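Local structure of aromatic-amino-acid transaminase TyrB (Burkholderia cenocepacia K56-2Valvano, 4WD2) at residues G49-M54 against S257-R262; T193-D198 against V350-M355. The protein probably catalyses the pyridoxal-phosphate-dependent transfer of amino groups from aromatic amino acids to 2-oxo acids, as a class I and II aminotransferase. One frame throughout, in Å; residues are numbered along the deposited sequence.

Interaction 1: G49-M54 against S257-R262; sequences GRIPVM and SLYGER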
# COMPACT_ATOMS: atom_id res chain seq x y z
N GLY A 49 15.33 -1.53 -26.14
CA GLY A 49 13.93 -1.87 -25.95
C GLY A 49 13.65 -2.69 -24.70
O GLY A 49 12.62 -3.38 -24.62
N ARG A 50 14.55 -2.63 -23.73
CA ARG A 50 14.35 -3.34 -22.46
C ARG A 50 14.03 -2.38 -21.32
O ARG A 50 14.43 -1.21 -21.36
CB ARG A 50 15.59 -4.15 -22.09
CG ARG A 50 16.16 -5.02 -23.18
CD ARG A 50 17.30 -5.85 -22.63
NE ARG A 50 17.86 -6.75 -23.63
CZ ARG A 50 19.03 -6.55 -24.24
NH1 ARG A 50 19.77 -5.48 -23.94
NH2 ARG A 50 19.46 -7.42 -25.14
N ILE A 51 13.32 -2.87 -20.32
CA ILE A 51 13.16 -2.14 -19.07
C ILE A 51 14.47 -2.23 -18.30
O ILE A 51 14.89 -3.32 -17.91
CB ILE A 51 12.02 -2.70 -18.21
CG1 ILE A 51 10.73 -2.80 -19.02
CG2 ILE A 51 11.84 -1.85 -16.95
CD1 ILE A 51 9.65 -3.64 -18.36
N PRO A 52 15.12 -1.08 -18.07
CA PRO A 52 16.45 -1.15 -17.45
C PRO A 52 16.43 -1.37 -15.94
O PRO A 52 15.45 -1.08 -15.26
CB PRO A 52 17.07 0.22 -17.78
CG PRO A 52 15.89 1.14 -17.90
CD PRO A 52 14.77 0.30 -18.47
N VAL A 53 17.53 -1.92 -15.44
CA VAL A 53 17.86 -1.87 -14.03
C VAL A 53 18.97 -0.84 -13.89
O VAL A 53 20.09 -1.08 -14.37
CB VAL A 53 18.32 -3.23 -13.48
CG1 VAL A 53 18.90 -3.07 -12.09
CG2 VAL A 53 17.18 -4.22 -13.47
N MET A 54 18.68 0.30 -13.28
CA MET A 54 19.66 1.38 -13.25
C MET A 54 20.90 0.96 -12.47
O MET A 54 20.78 0.27 -11.45
CB MET A 54 19.05 2.65 -12.67
CG MET A 54 17.88 3.19 -13.47
SD MET A 54 17.20 4.73 -12.81
CE MET A 54 18.27 5.96 -13.53
N SER A 257 13.12 3.43 -12.28
CA SER A 257 12.77 2.18 -12.97
C SER A 257 12.34 1.13 -11.93
O SER A 257 12.64 -0.05 -12.07
CB SER A 257 13.94 1.68 -13.82
OG SER A 257 13.51 0.76 -14.80
N LEU A 258 11.66 1.59 -10.89
CA LEU A 258 11.24 0.72 -9.79
C LEU A 258 9.72 0.60 -9.71
O LEU A 258 9.16 0.57 -8.62
CB LEU A 258 11.80 1.24 -8.46
CG LEU A 258 13.29 0.96 -8.21
CD1 LEU A 258 13.78 1.64 -6.93
CD2 LEU A 258 13.54 -0.55 -8.15
N TYR A 259 9.07 0.53 -10.87
CA TYR A 259 7.61 0.44 -10.96
C TYR A 259 7.04 -0.54 -9.95
O TYR A 259 6.14 -0.20 -9.19
CB TYR A 259 7.18 0.02 -12.37
CG TYR A 259 7.86 0.78 -13.48
CD1 TYR A 259 7.29 1.93 -14.01
CD2 TYR A 259 9.08 0.35 -13.99
CE1 TYR A 259 7.92 2.64 -15.02
CE2 TYR A 259 9.72 1.06 -14.99
CZ TYR A 259 9.13 2.19 -15.51
OH TYR A 259 9.77 2.89 -16.51
N GLY A 260 7.58 -1.75 -9.93
CA GLY A 260 7.01 -2.84 -9.16
C GLY A 260 7.38 -2.89 -7.69
O GLY A 260 6.94 -3.79 -6.97
N GLU A 261 8.18 -1.93 -7.23
CA GLU A 261 8.50 -1.88 -5.81
C GLU A 261 7.76 -0.75 -5.10
O GLU A 261 7.97 -0.50 -3.92
CB GLU A 261 10.02 -1.75 -5.59
CG GLU A 261 10.87 -2.93 -6.11
CD GLU A 261 10.54 -4.29 -5.48
OE1 GLU A 261 9.73 -4.38 -4.53
OE2 GLU A 261 11.12 -5.30 -5.95
N ARG A 262 6.90 -0.06 -5.85
CA ARG A 262 5.94 0.91 -5.31
C ARG A 262 6.54 1.93 -4.34
O ARG A 262 6.32 1.86 -3.13
CB ARG A 262 4.78 0.17 -4.62
CG ARG A 262 4.20 -0.99 -5.44
CD ARG A 262 3.80 -0.57 -6.85
NE ARG A 262 2.79 0.48 -6.86
CZ ARG A 262 2.87 1.59 -7.59
NH1 ARG A 262 1.90 2.49 -7.54
NH2 ARG A 262 3.93 1.78 -8.37
O HOH W 1 13.64 -2.37 -13.20
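Ser257 swings OG opposite its own backbone N (chi1 -161°), over to the carbonyl of Pro52, and in Ile51 the branch methyl CG2 likewise lies anti to N, which carries it to Ser257 and the ring of Tyr259. The contact belongs to the fold-type I aminotransferase architecture: 257-262 lies in the loop, with a short 3-10 turn at 259-261, that follows the lysine bearing the cofactor aldimine, and 49-54 lies in the loop leading into helix 55-65. The single direct polar bond runs from Ser257 OG to Pro52 O at 2.7 Å, the hydroxyl being the donor. It meets the carbonyl at a C=O...OG angle of 146° and is tilted 23° from the carbonyl plane. A water doubles this link, giving one hydrogen to Pro52 O at 3.0 Å and the other to Ser257 O at 2.8 Å; Pro52 O thus accepts from two donors, the hydroxyl and the water.

Around the hydroxyl the packing is apolar. Ile51 CG2 lies 3.8 Å from Ser257 OG and also approaches Tyr259 CE2 obliquely at 4.1 Å, while the Pro52 ring brings CD to 3.9 Å from Ser257 OG. Met54, at the N-cap position before helix 55-65, sets CG 4.2 Å from Ser257 CB and extends toward helix 309-338. The phenol of Tyr259 hydrogen-bonds to the backbone N of Tyr44, and its ring makes an edge-to-face contact with Tyr73 of the second subunit. Farther along the loop, Arg262 NH1 hydrogen-bonds to phosphate oxygen OP3 of the modified Lys254, and Arg262 NH2 reaches back to Tyr259 O at 3.1 Å, lying in the carbonyl plane.

Interaction 2: T193-D198 against V350-M355; sequences TGVDLD and VKQRGM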
# COMPACT_ATOMS: atom_id res chain seq x y z
N THR A 193 -0.55 13.59 -22.88
CA THR A 193 -0.39 14.43 -24.07
C THR A 193 1.02 14.95 -24.32
O THR A 193 1.37 15.30 -25.44
CB THR A 193 -1.34 15.64 -24.03
OG1 THR A 193 -0.89 16.57 -23.03
CG2 THR A 193 -2.77 15.20 -23.72
N GLY A 194 1.82 15.04 -23.26
CA GLY A 194 3.15 15.61 -23.39
C GLY A 194 3.14 17.12 -23.51
O GLY A 194 4.19 17.75 -23.66
N VAL A 195 1.95 17.73 -23.44
CA VAL A 195 1.88 19.19 -23.50
C VAL A 195 2.10 19.78 -22.10
O VAL A 195 1.36 19.48 -21.16
CB VAL A 195 0.52 19.66 -24.07
CG1 VAL A 195 0.40 21.18 -23.97
CG2 VAL A 195 0.37 19.22 -25.53
N ASP A 196 3.13 20.63 -21.97
CA ASP A 196 3.48 21.25 -20.69
C ASP A 196 3.33 22.76 -20.70
O ASP A 196 3.48 23.40 -21.74
CB ASP A 196 4.92 20.90 -20.29
CG ASP A 196 5.10 19.44 -19.93
OD1 ASP A 196 4.09 18.72 -19.81
OD2 ASP A 196 6.27 19.02 -19.74
N LEU A 197 3.07 23.34 -19.53
CA LEU A 197 3.15 24.79 -19.37
C LEU A 197 4.61 25.22 -19.39
O LEU A 197 5.48 24.45 -18.97
CB LEU A 197 2.50 25.23 -18.05
CG LEU A 197 0.99 25.44 -17.94
CD1 LEU A 197 0.22 24.15 -18.24
CD2 LEU A 197 0.65 25.94 -16.55
N ASP A 198 4.88 26.43 -19.87
CA ASP A 198 6.22 27.00 -19.68
C ASP A 198 6.24 27.77 -18.36
O ASP A 198 5.21 27.95 -17.72
CB ASP A 198 6.65 27.88 -20.86
CG ASP A 198 5.73 29.08 -21.10
OD1 ASP A 198 5.45 29.83 -20.14
OD2 ASP A 198 5.31 29.27 -22.25
N VAL A 350 8.45 17.50 -31.17
CA VAL A 350 9.62 18.05 -30.49
C VAL A 350 9.23 19.06 -29.42
O VAL A 350 10.05 19.39 -28.56
CB VAL A 350 10.60 18.70 -31.50
CG1 VAL A 350 11.35 17.63 -32.29
CG2 VAL A 350 9.87 19.65 -32.43
N LYS A 351 7.99 19.55 -29.49
CA LYS A 351 7.47 20.52 -28.52
C LYS A 351 6.90 19.82 -27.29
O LYS A 351 7.05 20.30 -26.17
CB LYS A 351 6.40 21.41 -29.16
N GLN A 352 6.24 18.69 -27.51
CA GLN A 352 5.73 17.92 -26.39
C GLN A 352 6.90 17.29 -25.65
O GLN A 352 8.02 17.22 -26.17
CB GLN A 352 4.73 16.87 -26.88
CG GLN A 352 3.46 17.51 -27.41
CD GLN A 352 2.52 16.52 -28.07
OE1 GLN A 352 2.87 15.35 -28.24
NE2 GLN A 352 1.33 16.98 -28.43
N ARG A 353 6.67 16.87 -24.41
CA ARG A 353 7.78 16.44 -23.55
C ARG A 353 7.45 15.23 -22.68
O ARG A 353 6.29 14.96 -22.38
CB ARG A 353 8.21 17.60 -22.64
CG ARG A 353 8.89 18.75 -23.37
CD ARG A 353 9.65 19.62 -22.39
NE ARG A 353 8.84 19.97 -21.24
CZ ARG A 353 9.29 20.61 -20.17
NH1 ARG A 353 10.57 20.97 -20.11
NH2 ARG A 353 8.48 20.89 -19.16
N GLY A 354 8.49 14.51 -22.27
CA GLY A 354 8.34 13.36 -21.41
C GLY A 354 8.17 12.09 -22.21
O GLY A 354 8.59 12.01 -23.35
N MET A 355 7.52 11.08 -21.62
CA MET A 355 7.42 9.80 -22.30
C MET A 355 6.29 9.71 -23.30
O MET A 355 6.23 8.77 -24.09
CB MET A 355 7.27 8.67 -21.28
CG MET A 355 8.57 8.34 -20.58
SD MET A 355 8.34 6.98 -19.46
CE MET A 355 9.33 7.54 -18.09
O HOH W 2 4.99 20.87 -24.10
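Arg353 and Asp196 form the charged part of this contact, a salt bridge in which the guanidinium uses NE and NH2 side-on against one oxygen. Asp196 OD2 lies 3.0 Å from Arg353 NH2 and 3.1 Å from Arg353 NE; both approach it on the anti side, somewhat out of the carboxylate plane, and the two flat groups are turned 79° apart. A bend in the Arg353 chain at chi3 (-49°) turns NE and NH2 to this oxygen. The backbone N of Cys189 also donates to Asp196 OD2, and that of His190 to OD1, so the carboxylate is held by earlier residues of its own loop while it grips Arg353.

Backbone bonding centres on Gly194 O, which accepts from Arg353 N at 2.7 Å. A water joins Gly194 O, Asp196 N and Lys351 O. Within 193-198, Thr193 OG1 accepts from Val195 N at 3.1 Å, an ST turn. The contact joins the loop after strand 182-186 of the large mixed sheet, in the cofactor-binding domain of the aminotransferase fold, to the turn between helix 348-351 and strand 356-358. Gly194 and Gln352 approach to 4.6 Å between CA atoms, and Gln352 CA gives a CA-H...O contact to Gly194 O.

Packing completes the contact: the extended Gln352 side chain lies against the backbone O of Thr193, with CD 3.1 Å from it, and across Val195 CG2, which is 3.8 Å from Gln352 NE2. Its amide is fixed from outside, OE1 by Thr357 OG1 and NE2 by Gly163 O.

Along the chain the four segments alternate: 49-54, 193-198, 257-262, then 350-355, so the two contacts interlock in sequence. Their centres lie 22 Å apart and their nearest atoms about 5 Å, without touching. The large mixed sheet links them: 193-198 follows its strand 182-186, while 257-262 lies in the connection between its neighbouring strands 246-251 and 264-269. Each contact joins one of these sheet loops to a segment outside the sheet, and the long helix 309-338 is touched by side chains of both. Interaction 1 lies beside the cofactor and the second subunit; no other chain of the assembly touches interaction 2, which joins parts of a single subunit.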